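PDB 1X3L: glycerate 2-kinase from Pyrococcus horikoshii, which catalyses the ATP-dependent, magnesium-requiring phosphorylation of D-glycerate to 2-phosphoglycerate and can also draw on other nucleotides or pyrophosphate as phosphate donor. Local coordinates for residues Q41-E46 against H261-A266; L139-I144 against R238-R243; K285-T290 against P320-V325. All blocks are in the same frame, centred on the assembly; numbering follows the deposited sequence.

Contact 1 (Q41-E46 against H261-A266); sequences QGKEFE and HNFLIA
The edge of the Phe-45 ring is directed at one face of the His-261 imidazole in an offset edge-to-face pair, with centroids 5.1 Å apart and planes at 63°. Phe-263 meets Phe-45 at the edge, CZ of Phe-45 lying 3.8 Å from CZ of Phe-263, and Lys-43 CB and Gln-41 OE1 sit near the plane of the Phe-263 ring at its rim. Here the small three-stranded antiparallel sheet 31-33, 37-40, 43-46 lies against strand 260-266, an edge strand of the six-stranded parallel sheet, and the axes of segments 43-46 and 261-266 come no closer than 11.1 Å. The join is therefore made by side chains rather than by backbone pairing. Val-40 also touches both phenylalanines, and Ile-190 of strand 188-194 packs on Phe-45. Gln-41, in the hairpin loop between strands 37-40 and 43-46, supplies the polar part. With CG beside its backbone N (chi1 -57°) and the chain extended beyond it, the amide reaches the main chain of the other segment. Gln-41 NE2 donates to Leu-264 O (3.1 Å), approaching from above the carbonyl plane, while a water donates to Gln-41 OE1 (2.8 Å) and accepts from Leu-264 N (3.0 Å).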
loop_
_atom_site.group_PDB
_atom_site.type_symbol
_atom_site.label_atom_id
_atom_site.label_comp_id
_atom_site.label_asym_id
_atom_site.label_seq_id
_atom_site.Cartn_x
_atom_site.Cartn_y
_atom_site.Cartn_z
ATOM N N GLN A 41 -11.334 12.093 9.018
ATOM C CA GLN A 41 -11.659 12.471 7.648
ATOM C C GLN A 41 -13.065 13.073 7.599
ATOM O O GLN A 41 -13.856 12.761 6.712
ATOM C CB GLN A 41 -11.566 11.252 6.712
ATOM C CG GLN A 41 -10.194 10.570 6.714
ATOM C CD GLN A 41 -10.011 9.577 5.573
ATOM O OE1 GLN A 41 -10.909 8.802 5.255
ATOM N NE2 GLN A 41 -8.831 9.593 4.959
ATOM N N GLY A 42 -13.374 13.927 8.571
ATOM C CA GLY A 42 -14.681 14.564 8.604
ATOM C C GLY A 42 -15.734 13.903 9.476
ATOM O O GLY A 42 -16.613 14.585 10.004
ATOM N N LYS A 43 -15.662 12.583 9.626
ATOM C CA LYS A 43 -16.625 11.839 10.437
ATOM C C LYS A 43 -16.334 12.079 11.915
ATOM O O LYS A 43 -15.242 11.777 12.401
ATOM C CB LYS A 43 -16.531 10.343 10.120
ATOM C CG LYS A 43 -17.656 9.486 10.691
ATOM C CD LYS A 43 -18.974 9.720 9.959
ATOM C CE LYS A 43 -20.055 8.750 10.428
ATOM N NZ LYS A 43 -20.368 8.894 11.881
ATOM N N GLU A 44 -17.318 12.615 12.632
ATOM C CA GLU A 44 -17.151 12.919 14.050
ATOM C C GLU A 44 -17.623 11.803 14.979
ATOM O O GLU A 44 -18.673 11.202 14.763
ATOM C CB GLU A 44 -17.895 14.215 14.388
ATOM C CG GLU A 44 -17.519 14.813 15.736
ATOM C CD GLU A 44 -18.288 16.085 16.051
ATOM O OE1 GLU A 44 -18.321 16.991 15.189
ATOM O OE2 GLU A 44 -18.853 16.180 17.165
ATOM N N PHE A 45 -16.831 11.530 16.011
ATOM C CA PHE A 45 -17.161 10.503 16.995
ATOM C C PHE A 45 -17.012 11.088 18.390
ATOM O O PHE A 45 -16.025 11.763 18.684
ATOM C CB PHE A 45 -16.226 9.293 16.884
ATOM C CG PHE A 45 -16.231 8.640 15.539
ATOM C CD1 PHE A 45 -15.425 9.124 14.514
ATOM C CD2 PHE A 45 -17.047 7.543 15.291
ATOM C CE1 PHE A 45 -15.432 8.520 13.256
ATOM C CE2 PHE A 45 -17.062 6.934 14.039
ATOM C CZ PHE A 45 -16.253 7.424 13.020
ATOM N N GLU A 46 -17.989 10.822 19.249
ATOM C CA GLU A 46 -17.948 11.321 20.616
ATOM C C GLU A 46 -17.241 10.311 21.508
ATOM O O GLU A 46 -17.499 9.112 21.423
ATOM C CB GLU A 46 -19.366 11.559 21.136
ATOM C CG GLU A 46 -19.417 12.181 22.520
ATOM C CD GLU A 46 -20.836 12.377 23.016
ATOM O OE1 GLU A 46 -21.013 12.994 24.089
ATOM O OE2 GLU A 46 -21.774 11.910 22.334
ATOM N N HIS A 261 -16.214 1.495 11.406
ATOM C CA HIS A 261 -15.968 2.347 10.254
ATOM C C HIS A 261 -14.560 2.194 9.692
ATOM O O HIS A 261 -13.573 2.294 10.415
ATOM C CB HIS A 261 -16.201 3.800 10.659
ATOM C CG HIS A 261 -17.484 4.013 11.398
ATOM N ND1 HIS A 261 -18.677 4.277 10.760
ATOM C CD2 HIS A 261 -17.769 3.958 12.720
ATOM C CE1 HIS A 261 -19.641 4.377 11.657
ATOM N NE2 HIS A 261 -19.117 4.187 12.855
ATOM N N ASN A 262 -14.482 1.966 8.389
ATOM C CA ASN A 262 -13.206 1.798 7.717
ATOM C C ASN A 262 -12.789 3.071 6.993
ATOM O O ASN A 262 -13.565 3.647 6.232
ATOM C CB ASN A 262 -13.293 0.631 6.734
ATOM C CG ASN A 262 -13.387 -0.711 7.438
ATOM O OD1 ASN A 262 -12.419 -1.172 8.043
ATOM N ND2 ASN A 262 -14.556 -1.338 7.373
ATOM N N PHE A 263 -11.561 3.503 7.256
ATOM C CA PHE A 263 -11.000 4.701 6.645
ATOM C C PHE A 263 -9.663 4.358 5.992
ATOM O O PHE A 263 -8.796 3.742 6.615
ATOM C CB PHE A 263 -10.752 5.784 7.704
ATOM C CG PHE A 263 -11.989 6.213 8.446
ATOM C CD1 PHE A 263 -12.814 7.215 7.936
ATOM C CD2 PHE A 263 -12.329 5.615 9.659
ATOM C CE1 PHE A 263 -13.959 7.618 8.626
ATOM C CE2 PHE A 263 -13.470 6.009 10.359
ATOM C CZ PHE A 263 -14.287 7.013 9.842
ATOM N N LEU A 264 -9.502 4.746 4.734
ATOM C CA LEU A 264 -8.252 4.523 4.026
ATOM C C LEU A 264 -7.540 5.864 4.214
ATOM O O LEU A 264 -7.998 6.888 3.699
ATOM C CB LEU A 264 -8.530 4.238 2.542
ATOM C CG LEU A 264 -7.331 3.950 1.626
ATOM C CD1 LEU A 264 -6.510 2.788 2.170
ATOM C CD2 LEU A 264 -7.837 3.640 0.215
ATOM N N ILE A 265 -6.437 5.867 4.960
ATOM C CA ILE A 265 -5.735 7.120 5.243
ATOM C C ILE A 265 -4.404 7.363 4.535
ATOM O O ILE A 265 -3.801 8.427 4.678
ATOM C CB ILE A 265 -5.519 7.281 6.760
ATOM C CG1 ILE A 265 -4.503 6.246 7.258
ATOM C CG2 ILE A 265 -6.852 7.097 7.484
ATOM C CD1 ILE A 265 -4.006 6.503 8.664
ATOM N N ALA A 266 -3.933 6.379 3.783
ATOM C CA ALA A 266 -2.688 6.536 3.037
ATOM C C ALA A 266 -2.836 5.620 1.844
ATOM O O ALA A 266 -3.190 4.449 1.996
ATOM C CB ALA A 266 -1.481 6.131 3.891
HETATM O O HOH W 1 -11.558 6.593 3.694
#

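Contact 2 (L139-I144 against R238-R243); sequences LPEEGI and RLHIER. With EDO (1,2-ethanediol), chain E.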
loop_
_atom_site.group_PDB
_atom_site.type_symbol
_atom_site.label_atom_id
_atom_site.label_comp_id
_atom_site.label_asym_id
_atom_site.label_seq_id
_atom_site.Cartn_x
_atom_site.Cartn_y
_atom_site.Cartn_z
ATOM N N LEU A 139 -4.797 -16.131 13.595
ATOM C CA LEU A 139 -5.272 -17.068 14.600
ATOM C C LEU A 139 -6.206 -18.044 13.887
ATOM O O LEU A 139 -7.336 -17.700 13.549
ATOM C CB LEU A 139 -6.029 -16.324 15.705
ATOM C CG LEU A 139 -6.538 -17.181 16.868
ATOM C CD1 LEU A 139 -5.367 -17.913 17.519
ATOM C CD2 LEU A 139 -7.253 -16.299 17.882
ATOM N N PRO A 140 -5.733 -19.272 13.628
ATOM C CA PRO A 140 -6.530 -20.300 12.947
ATOM C C PRO A 140 -7.816 -20.663 13.695
ATOM O O PRO A 140 -7.905 -20.488 14.908
ATOM C CB PRO A 140 -5.565 -21.483 12.859
ATOM C CG PRO A 140 -4.215 -20.817 12.824
ATOM C CD PRO A 140 -4.367 -19.758 13.885
ATOM N N GLU A 141 -8.810 -21.156 12.962
ATOM C CA GLU A 141 -10.080 -21.560 13.557
ATOM C C GLU A 141 -9.865 -22.780 14.457
ATOM O O GLU A 141 -8.771 -23.347 14.492
ATOM C CB GLU A 141 -11.099 -21.880 12.462
ATOM C CG GLU A 141 -11.772 -20.655 11.841
ATOM C CD GLU A 141 -12.655 -19.898 12.827
ATOM O OE1 GLU A 141 -13.126 -20.515 13.809
ATOM O OE2 GLU A 141 -12.894 -18.688 12.616
ATOM N N GLU A 142 -10.909 -23.197 15.167
ATOM C CA GLU A 142 -10.787 -24.323 16.092
ATOM C C GLU A 142 -10.239 -25.617 15.485
ATOM O O GLU A 142 -10.627 -26.027 14.391
ATOM C CB GLU A 142 -12.130 -24.591 16.790
ATOM C CG GLU A 142 -13.157 -25.417 16.017
ATOM C CD GLU A 142 -13.578 -24.787 14.706
ATOM O OE1 GLU A 142 -13.591 -23.540 14.622
ATOM O OE2 GLU A 142 -13.913 -25.545 13.765
ATOM N N GLY A 143 -9.315 -26.239 16.210
ATOM C CA GLY A 143 -8.715 -27.483 15.764
ATOM C C GLY A 143 -7.644 -27.327 14.704
ATOM O O GLY A 143 -6.913 -28.272 14.412
ATOM N N ILE A 144 -7.538 -26.136 14.128
ATOM C CA ILE A 144 -6.551 -25.895 13.086
ATOM C C ILE A 144 -5.272 -25.286 13.648
ATOM O O ILE A 144 -5.301 -24.245 14.305
ATOM C CB ILE A 144 -7.123 -24.972 11.990
ATOM C CG1 ILE A 144 -8.390 -25.598 11.402
ATOM C CG2 ILE A 144 -6.085 -24.761 10.889
ATOM C CD1 ILE A 144 -9.123 -24.709 10.411
ATOM N N ARG A 238 -10.808 -29.707 6.538
ATOM C CA ARG A 238 -12.057 -30.212 5.986
ATOM C C ARG A 238 -13.141 -30.181 7.057
ATOM O O ARG A 238 -14.284 -29.809 6.786
ATOM C CB ARG A 238 -11.904 -31.650 5.479
ATOM C CG ARG A 238 -11.360 -31.776 4.066
ATOM C CD ARG A 238 -11.567 -33.193 3.540
ATOM N NE ARG A 238 -10.909 -34.185 4.387
ATOM C CZ ARG A 238 -9.591 -34.315 4.497
ATOM N NH1 ARG A 238 -8.782 -33.519 3.808
ATOM N NH2 ARG A 238 -9.082 -35.233 5.308
ATOM N N LEU A 239 -12.777 -30.561 8.278
ATOM C CA LEU A 239 -13.744 -30.589 9.370
ATOM C C LEU A 239 -14.307 -29.211 9.700
ATOM O O LEU A 239 -15.511 -29.058 9.885
ATOM C CB LEU A 239 -13.123 -31.203 10.628
ATOM C CG LEU A 239 -14.068 -31.305 11.834
ATOM C CD1 LEU A 239 -15.256 -32.196 11.482
ATOM C CD2 LEU A 239 -13.315 -31.871 13.036
ATOM N N HIS A 240 -13.443 -28.206 9.784
ATOM C CA HIS A 240 -13.927 -26.871 10.099
ATOM C C HIS A 240 -14.852 -26.356 9.010
ATOM O O HIS A 240 -15.856 -25.705 9.294
ATOM C CB HIS A 240 -12.781 -25.880 10.272
ATOM C CG HIS A 240 -13.254 -24.479 10.492
ATOM N ND1 HIS A 240 -13.920 -24.094 11.636
ATOM C CD2 HIS A 240 -13.228 -23.391 9.687
ATOM C CE1 HIS A 240 -14.288 -22.830 11.525
ATOM N NE2 HIS A 240 -13.880 -22.380 10.351
ATOM N N ILE A 241 -14.505 -26.646 7.761
ATOM C CA ILE A 241 -15.313 -26.201 6.638
ATOM C C ILE A 241 -16.647 -26.942 6.582
ATOM O O ILE A 241 -17.675 -26.337 6.281
ATOM C CB ILE A 241 -14.535 -26.354 5.305
ATOM C CG1 ILE A 241 -13.419 -25.301 5.259
ATOM C CG2 ILE A 241 -15.480 -26.201 4.114
ATOM C CD1 ILE A 241 -12.480 -25.422 4.077
ATOM N N GLU A 242 -16.635 -28.243 6.871
ATOM C CA GLU A 242 -17.871 -29.020 6.880
ATOM C C GLU A 242 -18.777 -28.471 7.982
ATOM O O GLU A 242 -19.997 -28.380 7.815
ATOM C CB GLU A 242 -17.582 -30.502 7.140
ATOM C CG GLU A 242 -16.998 -31.248 5.943
ATOM C CD GLU A 242 -17.937 -31.247 4.751
ATOM O OE1 GLU A 242 -19.144 -31.500 4.945
ATOM O OE2 GLU A 242 -17.473 -31.005 3.619
ATOM N N ARG A 243 -18.178 -28.108 9.112
ATOM C CA ARG A 243 -18.943 -27.549 10.219
ATOM C C ARG A 243 -19.575 -26.235 9.762
ATOM O O ARG A 243 -20.713 -25.930 10.112
ATOM C CB ARG A 243 -18.048 -27.290 11.431
ATOM C CG ARG A 243 -17.495 -28.542 12.102
ATOM C CD ARG A 243 -16.938 -28.194 13.472
ATOM N NE ARG A 243 -18.003 -27.732 14.360
ATOM C CZ ARG A 243 -17.810 -27.006 15.458
ATOM N NH1 ARG A 243 -16.585 -26.647 15.817
ATOM N NH2 ARG A 243 -18.850 -26.629 16.191
HETATM C C1 EDO E . -9.249 -23.510 19.815
HETATM O O1 EDO E . -10.403 -24.360 19.776
HETATM C C2 EDO E . -7.969 -24.348 19.784
HETATM O O2 EDO E . -7.917 -25.130 18.583
#
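Glu-142 OE2 is held by two residues about one turn apart on helix 235-246: His-240 ND1 donates to it over 2.6 Å, and Arg-243 NH1 makes a longer salt bridge to the same oxygen at 3.5 Å. The histidine bond is nearly straight (163° at the hydrogen), reaches OE2 on its syn side and lies close to the imidazole plane. Glu-142 gets there by folding back: CG sits between its own backbone N and carbonyl carbon (chi1 82°), and a second bend at chi2 turns the carboxylate toward the helix.

Glu-141 covers a face of the same imidazole. Glu-141 CB stands 3.5 Å from the centroid of the His-240 ring, almost on the ring normal, as a CH-pi contact, and its carboxylate is turned only 8° from the ring plane. Ile-144 adds an apolar touch at the base of the histidine side chain, CD1 lying 3.8 Å from His-240 CB. The imidazole is thus fixed both by a bond in its plane and by a methylene over its face, and two neighbouring carboxylates would probably favour its protonated form. An alanine in place of His-240 is likely to cost Glu-142 OE2 its short bond, leaving the long contact to Arg-243, and to open a gap beneath the Glu-141 methylenes. The guanidinium of Arg-243 is shared, since its NE pairs with Glu-248.

On the loop itself, Gly-143 N donates to O2 of an ethanediol molecule, 3.0 Å away and probably from the crystallisation liquor. Ile-144 N returns to Glu-141 O, closing a type II beta turn with glycine at its third position, where phi is positive. The arrangement is a histidine-carboxylate hydrogen bond joining this turn, which leads into helix 146-158, to the flank of helix 235-246.

Contact 3 (K285-T290 against P320-V325); sequences KAYIMT and PPVVLV
Lys-285 O accepts from Val-323 N at 2.9 Å, and the bonding then passes back and forth between the strands: Tyr-287 N to Val-323 O, Val-325 N to Tyr-287 O at 2.8 Å, and Met-289 N to Val-325 O at 2.7 Å. At the entry to the pair, a weak bond of 3.5 Å runs from Lys-285 N to Pro-321 O, the proline following a cis peptide. The strands are parallel, their axes 4.6 Å apart and 22° from aligned. CA-H...O contacts fill in between the N-H bonds, the closest being Ala-286 CA to Val-323 O.

One sheet face carries Tyr-287, Val-322 and Leu-324. Val-322 CG2 meets the Tyr-287 ring at its edge, in plane, 3.7 Å from CD2, the two side chains crossing at about a right angle. With CG anti to its carbonyl carbon (chi1 -52°), Met-289 lays CG 4.0 Å from Leu-324 CB, and the bend at chi2 brings SD beside the leucine branch. On the other face Ala-286 CB packs against Val-323 CB, and Ile-288 CG1 lies near Val-325 CB.

Farther out, Phe-318 stacks on the Tyr-287 ring and also touches Met-289. Ile-307 and Ile-311 of helix 297-314 cover Leu-324, whereas helix 268-281 covers the Ala-286 and Val-325 side. Strand 285-290, helix 297-314 and strand 322-328 form a beta-alpha-beta crossover at the border of the mixed sheet. The union rests on main-chain bonds, and the side chains that meet across it do so through apolar atoms; it thus depends on backbone geometry and shape more than on charge.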
loop_
_atom_site.group_PDB
_atom_site.type_symbol
_atom_site.label_atom_id
_atom_site.label_comp_id
_atom_site.label_asym_id
_atom_site.label_seq_id
_atom_site.Cartn_x
_atom_site.Cartn_y
_atom_site.Cartn_z
ATOM N N LYS A 285 -1.584 24.331 -12.866
ATOM C CA LYS A 285 -2.875 23.670 -12.928
ATOM C C LYS A 285 -2.365 22.234 -12.778
ATOM O O LYS A 285 -1.321 21.893 -13.338
ATOM C CB LYS A 285 -3.534 23.870 -14.294
ATOM C CG LYS A 285 -4.203 25.227 -14.462
ATOM C CD LYS A 285 -5.325 25.415 -13.442
ATOM C CE LYS A 285 -6.001 26.777 -13.595
ATOM N NZ LYS A 285 -6.644 26.952 -14.936
ATOM N N ALA A 286 -3.059 21.402 -12.018
ATOM C CA ALA A 286 -2.601 20.032 -11.815
ATOM C C ALA A 286 -3.709 19.036 -12.090
ATOM O O ALA A 286 -4.863 19.273 -11.736
ATOM C CB ALA A 286 -2.090 19.859 -10.384
ATOM N N TYR A 287 -3.352 17.909 -12.698
ATOM C CA TYR A 287 -4.338 16.895 -13.028
ATOM C C TYR A 287 -3.852 15.497 -12.706
ATOM O O TYR A 287 -2.721 15.132 -13.036
ATOM C CB TYR A 287 -4.680 16.973 -14.512
ATOM C CG TYR A 287 -5.200 18.322 -14.934
ATOM C CD1 TYR A 287 -6.541 18.664 -14.752
ATOM C CD2 TYR A 287 -4.342 19.272 -15.490
ATOM C CE1 TYR A 287 -7.016 19.929 -15.116
ATOM C CE2 TYR A 287 -4.804 20.531 -15.856
ATOM C CZ TYR A 287 -6.137 20.855 -15.669
ATOM O OH TYR A 287 -6.590 22.101 -16.050
ATOM N N ILE A 288 -4.706 14.721 -12.046
ATOM C CA ILE A 288 -4.372 13.344 -11.720
ATOM C C ILE A 288 -4.953 12.553 -12.883
ATOM O O ILE A 288 -6.174 12.462 -13.039
ATOM C CB ILE A 288 -5.013 12.911 -10.392
ATOM C CG1 ILE A 288 -4.410 13.732 -9.243
ATOM C CG2 ILE A 288 -4.784 11.428 -10.163
ATOM C CD1 ILE A 288 -5.098 13.537 -7.905
ATOM N N MET A 289 -4.065 12.011 -13.711
ATOM C CA MET A 289 -4.453 11.260 -14.899
ATOM C C MET A 289 -4.982 9.874 -14.566
ATOM O O MET A 289 -5.872 9.365 -15.248
ATOM C CB MET A 289 -3.254 11.152 -15.850
ATOM C CG MET A 289 -2.599 12.494 -16.161
ATOM S SD MET A 289 -3.742 13.715 -16.876
ATOM C CE MET A 289 -3.812 13.151 -18.585
ATOM N N THR A 290 -4.422 9.273 -13.519
ATOM C CA THR A 290 -4.840 7.953 -13.071
ATOM C C THR A 290 -4.080 7.539 -11.817
ATOM O O THR A 290 -3.029 8.096 -11.495
ATOM C CB THR A 290 -4.612 6.869 -14.160
ATOM O OG1 THR A 290 -5.145 5.621 -13.703
ATOM C CG2 THR A 290 -3.126 6.685 -14.447
ATOM N N PRO A 320 0.295 24.828 -20.726
ATOM C CA PRO A 320 1.295 24.947 -19.653
ATOM C C PRO A 320 1.043 26.306 -18.986
ATOM O O PRO A 320 0.408 27.170 -19.584
ATOM C CB PRO A 320 2.626 24.937 -20.404
ATOM C CG PRO A 320 2.307 24.276 -21.720
ATOM C CD PRO A 320 0.940 24.809 -22.049
ATOM N N PRO A 321 1.529 26.514 -17.748
ATOM C CA PRO A 321 2.298 25.596 -16.901
ATOM C C PRO A 321 1.363 24.567 -16.298
ATOM O O PRO A 321 0.326 24.914 -15.732
ATOM C CB PRO A 321 2.898 26.519 -15.848
ATOM C CG PRO A 321 1.810 27.535 -15.656
ATOM C CD PRO A 321 1.366 27.823 -17.084
ATOM N N VAL A 322 1.728 23.297 -16.405
ATOM C CA VAL A 322 0.856 22.261 -15.890
ATOM C C VAL A 322 1.621 21.098 -15.284
ATOM O O VAL A 322 2.779 20.852 -15.626
ATOM C CB VAL A 322 -0.075 21.765 -17.025
ATOM C CG1 VAL A 322 0.761 21.183 -18.161
ATOM C CG2 VAL A 322 -1.073 20.748 -16.500
ATOM N N VAL A 323 0.971 20.418 -14.347
ATOM C CA VAL A 323 1.535 19.248 -13.688
ATOM C C VAL A 323 0.559 18.092 -13.878
ATOM O O VAL A 323 -0.643 18.236 -13.622
ATOM C CB VAL A 323 1.721 19.472 -12.173
ATOM C CG1 VAL A 323 2.102 18.157 -11.499
ATOM C CG2 VAL A 323 2.800 20.516 -11.926
ATOM N N LEU A 324 1.072 16.956 -14.346
ATOM C CA LEU A 324 0.246 15.771 -14.550
ATOM C C LEU A 324 0.744 14.676 -13.621
ATOM O O LEU A 324 1.948 14.487 -13.461
ATOM C CB LEU A 324 0.324 15.288 -16.003
ATOM C CG LEU A 324 -0.442 16.049 -17.090
ATOM C CD1 LEU A 324 0.012 17.487 -17.155
ATOM C CD2 LEU A 324 -0.213 15.370 -18.421
ATOM N N VAL A 325 -0.186 13.950 -13.007
ATOM C CA VAL A 325 0.184 12.889 -12.081
ATOM C C VAL A 325 -0.361 11.535 -12.523
ATOM O O VAL A 325 -1.555 11.390 -12.806
ATOM C CB VAL A 325 -0.324 13.212 -10.653
ATOM C CG1 VAL A 325 0.261 12.226 -9.646
ATOM C CG2 VAL A 325 0.058 14.646 -10.277
#

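Contacts 1 and 2 belong to one part of the chain: contact 2 falls within the 214 residues that separate the segments of contact 1, and helix 235-246 leads on to strand 260-266. Even so, their centres are 34 Å apart and their nearest atoms about 18 Å. Contact 3 comes later in the sequence and in a different sheet, with its centre 28 Å from that of contact 1 and nearest atoms about 13 Å apart. Contacts 2 and 3 lie on opposite sides of the chain's centre, 51 Å between centres. All three are away from Lys-58, the probable substrate-binding residue by analogy with relatives.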